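Amidohydrolase (Thermotoga maritima, PDB 3OOQ) is probably a metal-dependent hydrolase of the amidohydrolase family, to which an allantoinase-like action on amide bonds is tentatively assigned. Local coordinates at residues F[151-155]-F[156-160]; F[204-208]-F[209-213]; F[350-354]-F[355-359]; F[378-382]-F[383-387]. One frame throughout, in Å; residues are numbered along the deposited sequence.

Contact 1 (F[151-155]-F[156-160])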
loop_
_atom_site.group_PDB
_atom_site.type_symbol
_atom_site.label_atom_id
_atom_site.label_comp_id
_atom_site.label_asym_id
_atom_site.label_seq_id
_atom_site.Cartn_x
_atom_site.Cartn_y
_atom_site.Cartn_z
ATOM N N LYS F 151 -6.627 33.774 -2.693
ATOM C CA LYS F 151 -6.434 33.106 -1.389
ATOM C C LYS F 151 -5.092 32.393 -1.327
ATOM O O LYS F 151 -4.728 31.680 -2.261
ATOM C CB LYS F 151 -7.567 32.089 -1.164
ATOM C CG LYS F 151 -7.525 31.288 0.139
ATOM C CD LYS F 151 -7.464 32.202 1.398
ATOM C CE LYS F 151 -7.503 31.414 2.706
ATOM N NZ LYS F 151 -8.815 30.718 2.861
HETATM N N MSE F 152 -4.373 32.592 -0.223
HETATM C CA MSE F 152 -3.101 31.922 0.031
HETATM C C MSE F 152 -3.106 31.489 1.480
HETATM O O MSE F 152 -3.903 31.999 2.260
HETATM C CB MSE F 152 -1.913 32.859 -0.237
HETATM C CG MSE F 152 -1.868 33.323 -1.672
HETATM SE SE MSE F 152 -0.492 34.650 -2.019
HETATM C CE MSE F 152 -1.451 35.696 -3.365
ATOM N N ALA F 153 -2.235 30.542 1.833
ATOM C CA ALA F 153 -2.226 29.976 3.191
ATOM C C ALA F 153 -0.840 29.652 3.688
ATOM O O ALA F 153 -0.021 29.141 2.931
ATOM C CB ALA F 153 -3.101 28.726 3.264
ATOM N N PHE F 154 -0.632 29.929 4.980
ATOM C CA PHE F 154 0.618 29.744 5.705
ATOM C C PHE F 154 0.309 28.918 6.924
ATOM O O PHE F 154 -0.861 28.667 7.219
ATOM C CB PHE F 154 1.163 31.119 6.161
ATOM C CG PHE F 154 1.580 31.987 5.020
ATOM C CD1 PHE F 154 0.636 32.729 4.303
ATOM C CD2 PHE F 154 2.890 31.989 4.595
ATOM C CE1 PHE F 154 1.019 33.501 3.204
ATOM C CE2 PHE F 154 3.279 32.756 3.496
ATOM C CZ PHE F 154 2.345 33.516 2.809
ATOM N N GLY F 155 1.352 28.482 7.626
ATOM C CA GLY F 155 1.186 27.793 8.901
ATOM C C GLY F 155 0.910 26.306 8.729
ATOM O O GLY F 155 1.350 25.695 7.755
ATOM N N GLU F 156 0.200 25.722 9.691
ATOM C CA GLU F 156 0.088 24.255 9.808
ATOM C C GLU F 156 -0.657 23.593 8.662
ATOM O O GLU F 156 -0.246 22.523 8.207
ATOM C CB GLU F 156 -0.576 23.847 11.136
ATOM C CG GLU F 156 0.236 24.200 12.398
ATOM C CD GLU F 156 -0.482 23.818 13.688
ATOM O OE1 GLU F 156 -1.256 22.840 13.679
ATOM O OE2 GLU F 156 -0.271 24.483 14.724
ATOM N N ASN F 157 -1.737 24.227 8.186
ATOM C CA ASN F 157 -2.635 23.580 7.213
ATOM C C ASN F 157 -1.934 23.168 5.913
ATOM O O ASN F 157 -1.927 21.985 5.586
ATOM C CB ASN F 157 -3.933 24.408 6.960
ATOM C CG ASN F 157 -4.832 24.495 8.190
ATOM O OD1 ASN F 157 -4.570 23.864 9.204
ATOM N ND2 ASN F 157 -5.894 25.304 8.104
ATOM N N PRO F 158 -1.304 24.121 5.187
ATOM C CA PRO F 158 -0.662 23.700 3.926
ATOM C C PRO F 158 0.474 22.663 4.075
ATOM O O PRO F 158 0.578 21.761 3.251
ATOM C CB PRO F 158 -0.120 25.014 3.333
ATOM C CG PRO F 158 -0.018 25.971 4.526
ATOM C CD PRO F 158 -1.186 25.584 5.405
ATOM N N LYS F 159 1.306 22.784 5.106
ATOM C CA LYS F 159 2.364 21.801 5.310
ATOM C C LYS F 159 1.867 20.422 5.807
ATOM O O LYS F 159 2.531 19.424 5.551
ATOM C CB LYS F 159 3.473 22.349 6.224
ATOM C CG LYS F 159 3.091 22.530 7.697
ATOM C CD LYS F 159 4.350 22.831 8.569
ATOM C CE LYS F 159 3.989 22.982 10.060
ATOM N NZ LYS F 159 5.206 22.814 10.914
ATOM N N ARG F 160 0.735 20.375 6.521
ATOM C CA ARG F 160 0.107 19.101 6.906
ATOM C C ARG F 160 -0.462 18.410 5.661
ATOM O O ARG F 160 -0.172 17.236 5.422
ATOM C CB ARG F 160 -1.001 19.279 7.956
ATOM C CG ARG F 160 -1.772 17.977 8.276
ATOM C CD ARG F 160 -3.028 18.197 9.137
ATOM N NE ARG F 160 -3.977 19.144 8.526
ATOM C CZ ARG F 160 -4.902 18.839 7.598
ATOM N NH1 ARG F 160 -5.038 17.587 7.138
ATOM N NH2 ARG F 160 -5.700 19.801 7.126
#
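The puckered Pro-158 ring meets three carbonyl groups of the chain just before it, through its CG and CD methylenes. CG comes to 3.5 Å from Ala-153 O, while CD lies 3.6 Å from Phe-154 O and 3.5 Å from Gly-155 O; Ala-153 CB approaches the same CD more loosely. Pro-158 also packs on Pro-124 and on Thr-175 of helix 172-198. The one aromatic ring of the contact belongs to Phe-154, which sets off away from the helix and packs on Ile-179, Met-225 and helix 230-243. This is a strand-to-helix junction, at the C-terminal end of strand 143-153, the end at which TIM-barrel enzymes carry their active sites. Gly-155, with positive phi (84°), takes the N-cap position, and the helix makes a first regular bond from Arg-160 N to Glu-156 O at 2.9 Å. Lys-159 adds its CG, 3.6 Å from Gly-155 O, and runs extended to a salt bridge with Asp-79 of a second subunit. Glu-156 OE2 takes the N-H of Glu-282. No hydrogen bond links 151-155 to 156-160. Proline in the first helical turn has no N-H to offer, so the carbonyls before it face C-H groups, a contact of packing and, probably, weak electrostatic attraction.

Contact 2 (F[204-208]-F[209-213])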
loop_
_atom_site.group_PDB
_atom_site.type_symbol
_atom_site.label_atom_id
_atom_site.label_comp_id
_atom_site.label_asym_id
_atom_site.label_seq_id
_atom_site.Cartn_x
_atom_site.Cartn_y
_atom_site.Cartn_z
ATOM N N THR F 204 1.565 34.075 -27.359
ATOM C CA THR F 204 0.986 32.750 -27.597
ATOM C C THR F 204 1.201 31.785 -26.418
ATOM O O THR F 204 1.102 30.566 -26.590
ATOM C CB THR F 204 1.520 32.100 -28.916
ATOM O OG1 THR F 204 2.902 31.755 -28.770
ATOM C CG2 THR F 204 1.342 33.022 -30.111
ATOM N N GLU F 205 1.486 32.337 -25.235
ATOM C CA GLU F 205 1.795 31.536 -24.040
ATOM C C GLU F 205 0.920 31.936 -22.839
ATOM O O GLU F 205 1.360 31.919 -21.694
ATOM C CB GLU F 205 3.296 31.634 -23.693
ATOM C CG GLU F 205 4.254 30.947 -24.679
ATOM C CD GLU F 205 5.737 31.155 -24.307
ATOM O OE1 GLU F 205 6.385 32.035 -24.912
ATOM O OE2 GLU F 205 6.263 30.457 -23.405
ATOM N N THR F 206 -0.332 32.279 -23.115
ATOM C CA THR F 206 -1.285 32.661 -22.090
ATOM C C THR F 206 -1.504 31.482 -21.130
ATOM O O THR F 206 -1.679 30.342 -21.562
ATOM C CB THR F 206 -2.605 33.116 -22.735
ATOM O OG1 THR F 206 -2.327 34.197 -23.630
ATOM C CG2 THR F 206 -3.601 33.585 -21.683
ATOM N N ASP F 207 -1.444 31.770 -19.837
ATOM C CA ASP F 207 -1.514 30.750 -18.815
ATOM C C ASP F 207 -2.439 31.247 -17.727
ATOM O O ASP F 207 -2.181 32.257 -17.075
ATOM C CB ASP F 207 -0.124 30.442 -18.251
ATOM C CG ASP F 207 -0.144 29.361 -17.160
ATOM O OD1 ASP F 207 -1.096 29.282 -16.374
ATOM O OD2 ASP F 207 0.821 28.588 -17.068
ATOM N N LEU F 208 -3.507 30.489 -17.527
ATOM C CA LEU F 208 -4.567 30.824 -16.599
ATOM C C LEU F 208 -4.030 31.096 -15.191
ATOM O O LEU F 208 -4.461 32.037 -14.534
ATOM C CB LEU F 208 -5.563 29.658 -16.580
ATOM C CG LEU F 208 -7.041 29.973 -16.581
ATOM C CD1 LEU F 208 -7.394 30.842 -17.787
ATOM C CD2 LEU F 208 -7.804 28.645 -16.594
ATOM N N LYS F 209 -3.089 30.264 -14.742
ATOM C CA LYS F 209 -2.476 30.418 -13.413
ATOM C C LYS F 209 -1.629 31.692 -13.317
ATOM O O LYS F 209 -1.635 32.373 -12.291
ATOM C CB LYS F 209 -1.603 29.196 -13.072
ATOM C CG LYS F 209 -2.324 27.866 -12.884
ATOM C CD LYS F 209 -1.276 26.799 -12.496
ATOM C CE LYS F 209 -1.859 25.433 -12.165
ATOM N NZ LYS F 209 -0.836 24.639 -11.348
HETATM N N MSE F 210 -0.899 31.995 -14.384
HETATM C CA MSE F 210 -0.078 33.196 -14.446
HETATM C C MSE F 210 -0.922 34.466 -14.546
HETATM O O MSE F 210 -0.550 35.501 -13.985
HETATM C CB MSE F 210 0.882 33.151 -15.645
HETATM C CG MSE F 210 1.908 32.044 -15.643
HETATM SE SE MSE F 210 3.202 32.175 -14.167
HETATM C CE MSE F 210 2.342 30.961 -12.962
ATOM N N GLU F 211 -2.045 34.389 -15.264
ATOM C CA GLU F 211 -2.930 35.545 -15.442
ATOM C C GLU F 211 -3.459 36.105 -14.113
ATOM O O GLU F 211 -3.447 37.305 -13.920
ATOM C CB GLU F 211 -4.077 35.235 -16.423
ATOM C CG GLU F 211 -3.628 35.138 -17.884
ATOM C CD GLU F 211 -3.322 36.505 -18.506
ATOM O OE1 GLU F 211 -2.459 36.601 -19.395
ATOM O OE2 GLU F 211 -3.946 37.494 -18.092
ATOM N N VAL F 212 -3.884 35.247 -13.190
ATOM C CA VAL F 212 -4.355 35.698 -11.870
ATOM C C VAL F 212 -3.232 36.290 -11.047
ATOM O O VAL F 212 -3.447 37.243 -10.290
ATOM C CB VAL F 212 -4.924 34.550 -10.976
ATOM C CG1 VAL F 212 -6.015 35.117 -10.059
ATOM C CG2 VAL F 212 -5.446 33.422 -11.789
ATOM N N GLY F 213 -2.043 35.687 -11.145
ATOM C CA GLY F 213 -0.873 36.191 -10.416
ATOM C C GLY F 213 -0.553 37.598 -10.872
ATOM O O GLY F 213 -0.219 38.476 -10.059
HETATM O O HOH W 1 -2.378 36.482 -22.208
#
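Asp-207 and Glu-211 open helix 208-217: the chain runs extended through Asp-207 and turns into the helix at Leu-208, where Glu-211 N donates to Asp-207 O at 2.8 Å, nearly along the C=O axis. The motif is an N-cap by aspartate. With CG anti to the backbone N (chi1 -180°), the carboxylate swings back over the helix start, where OD1 faces two N-H groups of the first turn. Both capping bonds are weak: Lys-209 N lies 2.8 Å from OD1 of Asp-207 but at a bent 130°, and Met-210 N is straighter yet 3.4 Å from that oxygen. The negative carboxylate at the positive end of the helix dipole would be favourable. The selenomethionine side chain of Met-210 bends across the cap, its CG 3.7 Å from Asp-207 CB, and packs further on Tyr-182 and Tyr-189 of helix 172-198. Lys-209 extends away to Val-87 O.

A second link comes from Thr-206, whose OG1 meets a water that donates to Glu-211 OE1 at 2.8 Å. The same carboxylate oxygen is also held by Lys-193 and Tyr-189, so several groups fix the bent Glu-211 chain. On the side of the loop, Thr-206 O accepts from Asn-188 of a third subunit, while Leu-208 packs on Thr-184 of that subunit. One turn further along the helix, Val-212 CG2 is pressed to 3.2 Å from Leu-208 O.

Contact 3 (F[350-354]-F[355-359]); sequences IGSIE and PGKDA. With GOL (glycerol), chain N.
Pro-355 takes the second position of a type II beta turn that starts at Glu-354. Gly-356 follows with positive phi (96°), as the third position of such a turn needs. Lys-357 closes it, its N donating to Glu-354 O at 3.1 Å and 162°. Its side chain then lies alongside that of Glu-354, pointing the same way, with CG 3.7 Å from Ser-352 OG. A nearly eclipsed chi2 (-5°) bends the lysine so that NZ meets Glu-354 OE1 at 2.8 Å, almost in line with the CD-OE1 bond, in a salt bridge. A glycerol, probably from the crystallisation liquor, joins this pair: its O2 takes a bond from NZ and gives one to OE1, while O1 donates to OE2, which also has Thr-18 as a partner. Asp-358 sends OD2 to Lys-133 and Arg-349, and its carbonyl O shares a bridging water with Ser-352 O. In sequence the loop connects helix 338-343 to strand 361-364. Backbone hydrogen bonds join Gly-356 and Lys-357 with Val-33, and Ala-359 with Gly-31, while Ile-353 packs on Val-26 of strand 24-29, Val-36 of strand 32-37 and Pro-57 of strand 54-64.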
loop_
_atom_site.group_PDB
_atom_site.type_symbol
_atom_site.label_atom_id
_atom_site.label_comp_id
_atom_site.label_asym_id
_atom_site.label_seq_id
_atom_site.Cartn_x
_atom_site.Cartn_y
_atom_site.Cartn_z
ATOM N N ILE F 350 -22.299 48.476 -0.089
ATOM C CA ILE F 350 -22.914 47.678 0.968
ATOM C C ILE F 350 -22.340 48.006 2.339
ATOM O O ILE F 350 -21.350 48.722 2.442
ATOM C CB ILE F 350 -22.723 46.154 0.717
ATOM C CG1 ILE F 350 -21.229 45.836 0.561
ATOM C CG2 ILE F 350 -23.506 45.698 -0.506
ATOM C CD1 ILE F 350 -20.915 44.341 0.433
ATOM N N GLY F 351 -22.978 47.480 3.379
ATOM C CA GLY F 351 -22.482 47.591 4.748
ATOM C C GLY F 351 -22.876 48.822 5.563
ATOM O O GLY F 351 -22.329 49.026 6.650
ATOM N N SER F 352 -23.799 49.644 5.043
ATOM C CA SER F 352 -24.342 50.805 5.777
ATOM C C SER F 352 -25.690 51.252 5.228
ATOM O O SER F 352 -26.042 50.939 4.077
ATOM C CB SER F 352 -23.363 51.997 5.759
ATOM O OG SER F 352 -23.208 52.544 4.447
ATOM N N ILE F 353 -26.445 51.979 6.046
ATOM C CA ILE F 353 -27.675 52.582 5.556
ATOM C C ILE F 353 -27.410 54.042 5.219
ATOM O O ILE F 353 -27.663 54.949 6.027
ATOM C CB ILE F 353 -28.877 52.442 6.521
ATOM C CG1 ILE F 353 -29.013 50.993 7.014
ATOM C CG2 ILE F 353 -30.158 52.912 5.818
ATOM C CD1 ILE F 353 -30.241 50.719 7.873
ATOM N N GLU F 354 -26.868 54.248 4.026
ATOM C CA GLU F 354 -26.620 55.580 3.518
ATOM C C GLU F 354 -27.262 55.719 2.147
ATOM O O GLU F 354 -27.275 54.749 1.376
ATOM C CB GLU F 354 -25.112 55.817 3.376
ATOM C CG GLU F 354 -24.357 55.917 4.691
ATOM C CD GLU F 354 -22.842 55.857 4.505
ATOM O OE1 GLU F 354 -22.371 56.017 3.357
ATOM O OE2 GLU F 354 -22.125 55.641 5.511
ATOM N N PRO F 355 -27.747 56.925 1.818
ATOM C CA PRO F 355 -28.212 57.182 0.459
ATOM C C PRO F 355 -27.192 56.767 -0.589
ATOM O O PRO F 355 -25.991 57.027 -0.448
ATOM C CB PRO F 355 -28.416 58.703 0.443
ATOM C CG PRO F 355 -28.765 59.012 1.876
ATOM C CD PRO F 355 -27.835 58.136 2.659
ATOM N N GLY F 356 -27.666 56.108 -1.632
ATOM C CA GLY F 356 -26.798 55.688 -2.696
ATOM C C GLY F 356 -26.315 54.257 -2.560
ATOM O O GLY F 356 -25.885 53.668 -3.550
ATOM N N LYS F 357 -26.366 53.689 -1.353
ATOM C CA LYS F 357 -25.934 52.283 -1.153
ATOM C C LYS F 357 -27.027 51.314 -1.629
ATOM O O LYS F 357 -28.201 51.692 -1.730
ATOM C CB LYS F 357 -25.600 51.984 0.320
ATOM C CG LYS F 357 -24.436 52.755 1.007
ATOM C CD LYS F 357 -23.629 53.674 0.099
ATOM C CE LYS F 357 -22.303 54.028 0.731
ATOM N NZ LYS F 357 -22.006 55.501 0.610
ATOM N N ASP F 358 -26.637 50.079 -1.925
ATOM C CA ASP F 358 -27.582 48.995 -2.191
ATOM C C ASP F 358 -28.565 48.807 -1.018
ATOM O O ASP F 358 -28.166 48.843 0.147
ATOM C CB ASP F 358 -26.834 47.672 -2.435
ATOM C CG ASP F 358 -25.976 47.680 -3.716
ATOM O OD1 ASP F 358 -25.962 48.686 -4.457
ATOM O OD2 ASP F 358 -25.314 46.646 -3.988
ATOM N N ALA F 359 -29.842 48.572 -1.339
ATOM C CA ALA F 359 -30.878 48.425 -0.315
ATOM C C ALA F 359 -30.913 46.991 0.208
ATOM O O ALA F 359 -31.865 46.221 -0.027
ATOM C CB ALA F 359 -32.218 48.855 -0.845
HETATM C C1 GOL N . -19.434 54.060 3.739
HETATM O O1 GOL N . -19.608 54.784 4.939
HETATM C C2 GOL N . -18.869 54.955 2.631
HETATM O O2 GOL N . -19.812 55.951 2.260
HETATM C C3 GOL N . -17.536 55.565 3.092
HETATM O O3 GOL N . -16.817 55.963 1.947
HETATM O O HOH W 2 -26.034 49.105 2.057
#

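Contact 4 (F[378-382]-F[383-387]); sequences VYIDG and VEVFR
Val-378 O is gripped by two successive N-H groups of the neighbouring strand: Val-385 N at 2.8 Å and 169°, and Phe-386 N in a weak bond of 3.4 Å. Two residues facing one make this a classic beta bulge, and the return bond from Val-378 N to Phe-386 O completes the pair. Nearer the tip, Ile-380 and Val-383 exchange hydrogen bonds across a type I' turn, with Ile-380 N 2.8 Å from Val-383 O; Asp-381 and Gly-382 both have positive phi, as this tight hairpin requires. Val-385 CG2, sitting between the backbone N and the carbonyl carbon of its own residue, touches both Ile-380 CD1 (3.8 Å) and Val-378 CG1. Tyr-379 lies across the other surface, with Glu-384 CG over one ring face and Glu-384 CB 3.8 Å from CE2 of Tyr-379. Glu-384 runs extended to Arg-387, whose NE and NH2 each meet the syn lone pair of one carboxylate oxygen, tilted 26° from the guanidinium plane, with NE 2.7 Å from OE2. Because Arg-377 lies close to Arg-387, the carboxylate probably offsets a local excess of positive charge, while the aliphatic surface packs on Leu-108 of helix 103-108 and Tyr-379 meets Phe-9 edge-to-face.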
loop_
_atom_site.group_PDB
_atom_site.type_symbol
_atom_site.label_atom_id
_atom_site.label_comp_id
_atom_site.label_asym_id
_atom_site.label_seq_id
_atom_site.Cartn_x
_atom_site.Cartn_y
_atom_site.Cartn_z
ATOM N N VAL F 378 -35.912 40.277 5.166
ATOM C CA VAL F 378 -34.635 40.668 4.562
ATOM C C VAL F 378 -34.897 41.095 3.130
ATOM O O VAL F 378 -35.600 40.397 2.387
ATOM C CB VAL F 378 -33.583 39.515 4.552
ATOM C CG1 VAL F 378 -32.224 40.001 3.952
ATOM C CG2 VAL F 378 -33.369 38.960 5.958
ATOM N N TYR F 379 -34.341 42.250 2.768
ATOM C CA TYR F 379 -34.371 42.747 1.411
ATOM C C TYR F 379 -32.938 42.778 0.939
ATOM O O TYR F 379 -32.033 43.051 1.728
ATOM C CB TYR F 379 -34.947 44.168 1.365
ATOM C CG TYR F 379 -36.399 44.271 1.818
ATOM C CD1 TYR F 379 -36.727 44.304 3.179
ATOM C CD2 TYR F 379 -37.438 44.347 0.889
ATOM C CE1 TYR F 379 -38.053 44.400 3.604
ATOM C CE2 TYR F 379 -38.782 44.449 1.307
ATOM C CZ TYR F 379 -39.068 44.479 2.664
ATOM O OH TYR F 379 -40.362 44.586 3.093
ATOM N N ILE F 380 -32.742 42.470 -0.338
ATOM C CA ILE F 380 -31.440 42.580 -1.000
ATOM C C ILE F 380 -31.725 43.294 -2.316
ATOM O O ILE F 380 -32.631 42.893 -3.046
ATOM C CB ILE F 380 -30.806 41.185 -1.254
ATOM C CG1 ILE F 380 -30.375 40.556 0.083
ATOM C CG2 ILE F 380 -29.615 41.291 -2.224
ATOM C CD1 ILE F 380 -29.729 39.168 -0.014
ATOM N N ASP F 381 -30.993 44.364 -2.607
ATOM C CA ASP F 381 -31.326 45.224 -3.763
ATOM C C ASP F 381 -32.812 45.624 -3.760
ATOM O O ASP F 381 -33.462 45.680 -4.811
ATOM C CB ASP F 381 -30.969 44.527 -5.085
ATOM C CG ASP F 381 -29.510 44.155 -5.169
ATOM O OD1 ASP F 381 -28.644 44.901 -4.648
ATOM O OD2 ASP F 381 -29.215 43.115 -5.777
ATOM N N GLY F 382 -33.336 45.888 -2.568
ATOM C CA GLY F 382 -34.696 46.377 -2.397
ATOM C C GLY F 382 -35.782 45.349 -2.676
ATOM O O GLY F 382 -36.949 45.706 -2.790
ATOM N N VAL F 383 -35.386 44.080 -2.779
ATOM C CA VAL F 383 -36.296 42.971 -3.057
ATOM C C VAL F 383 -36.319 42.058 -1.838
ATOM O O VAL F 383 -35.263 41.653 -1.324
ATOM C CB VAL F 383 -35.863 42.177 -4.331
ATOM C CG1 VAL F 383 -36.754 40.947 -4.553
ATOM C CG2 VAL F 383 -35.876 43.079 -5.570
ATOM N N GLU F 384 -37.520 41.756 -1.354
ATOM C CA GLU F 384 -37.678 40.832 -0.227
ATOM C C GLU F 384 -37.212 39.430 -0.644
ATOM O O GLU F 384 -37.660 38.907 -1.666
ATOM C CB GLU F 384 -39.131 40.805 0.263
ATOM C CG GLU F 384 -39.311 40.124 1.612
ATOM C CD GLU F 384 -40.762 40.009 2.035
ATOM O OE1 GLU F 384 -41.608 40.799 1.574
ATOM O OE2 GLU F 384 -41.063 39.117 2.847
ATOM N N VAL F 385 -36.279 38.865 0.120
ATOM C CA VAL F 385 -35.742 37.513 -0.134
ATOM C C VAL F 385 -35.968 36.582 1.060
ATOM O O VAL F 385 -35.679 35.381 0.991
ATOM C CB VAL F 385 -34.224 37.521 -0.534
ATOM C CG1 VAL F 385 -34.029 38.140 -1.920
ATOM C CG2 VAL F 385 -33.370 38.250 0.518
ATOM N N PHE F 386 -36.464 37.143 2.160
ATOM C CA PHE F 386 -36.799 36.360 3.339
ATOM C C PHE F 386 -37.930 37.016 4.151
ATOM O O PHE F 386 -37.988 38.247 4.268
ATOM C CB PHE F 386 -35.552 36.152 4.201
ATOM C CG PHE F 386 -35.803 35.392 5.479
ATOM C CD1 PHE F 386 -35.663 33.999 5.519
ATOM C CD2 PHE F 386 -36.176 36.062 6.643
ATOM C CE1 PHE F 386 -35.891 33.280 6.713
ATOM C CE2 PHE F 386 -36.413 35.360 7.829
ATOM C CZ PHE F 386 -36.263 33.965 7.868
ATOM N N ARG F 387 -38.828 36.179 4.678
ATOM C CA ARG F 387 -39.860 36.590 5.625
ATOM C C ARG F 387 -40.090 35.482 6.637
ATOM O O ARG F 387 -40.334 34.341 6.266
ATOM C CB ARG F 387 -41.193 36.911 4.929
ATOM C CG ARG F 387 -42.263 37.489 5.887
ATOM C CD ARG F 387 -43.548 37.918 5.182
ATOM N NE ARG F 387 -43.333 39.082 4.325
ATOM C CZ ARG F 387 -44.297 39.812 3.767
ATOM N NH1 ARG F 387 -45.578 39.522 3.966
ATOM N NH2 ARG F 387 -43.978 40.844 3.001
#

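Overall arrangement
Contact 1 is the most buried of the four and contact 2 lies at the surface, whereas contacts 3 and 4 are partly buried. Contacts 1 and 4 reach the same branched sheet from opposite sides of the chain's centre, about 38 Å apart between centres. Contacts 3 and 4 are neighbours, joined by a probable hydrogen bond from Gly-382 N to Ala-359 O, and Lys-133 serves an aspartate in each. The chemistry follows place: carbonyl and methylene packing at the buried junction of contact 1, capping and a water bridge in contact 2, a beta turn with a salt bridge across it in contact 3, and strand pairing with a salt bridge within one strand in contact 4. Other subunits touch contacts 1 and 2 but not 3 and 4.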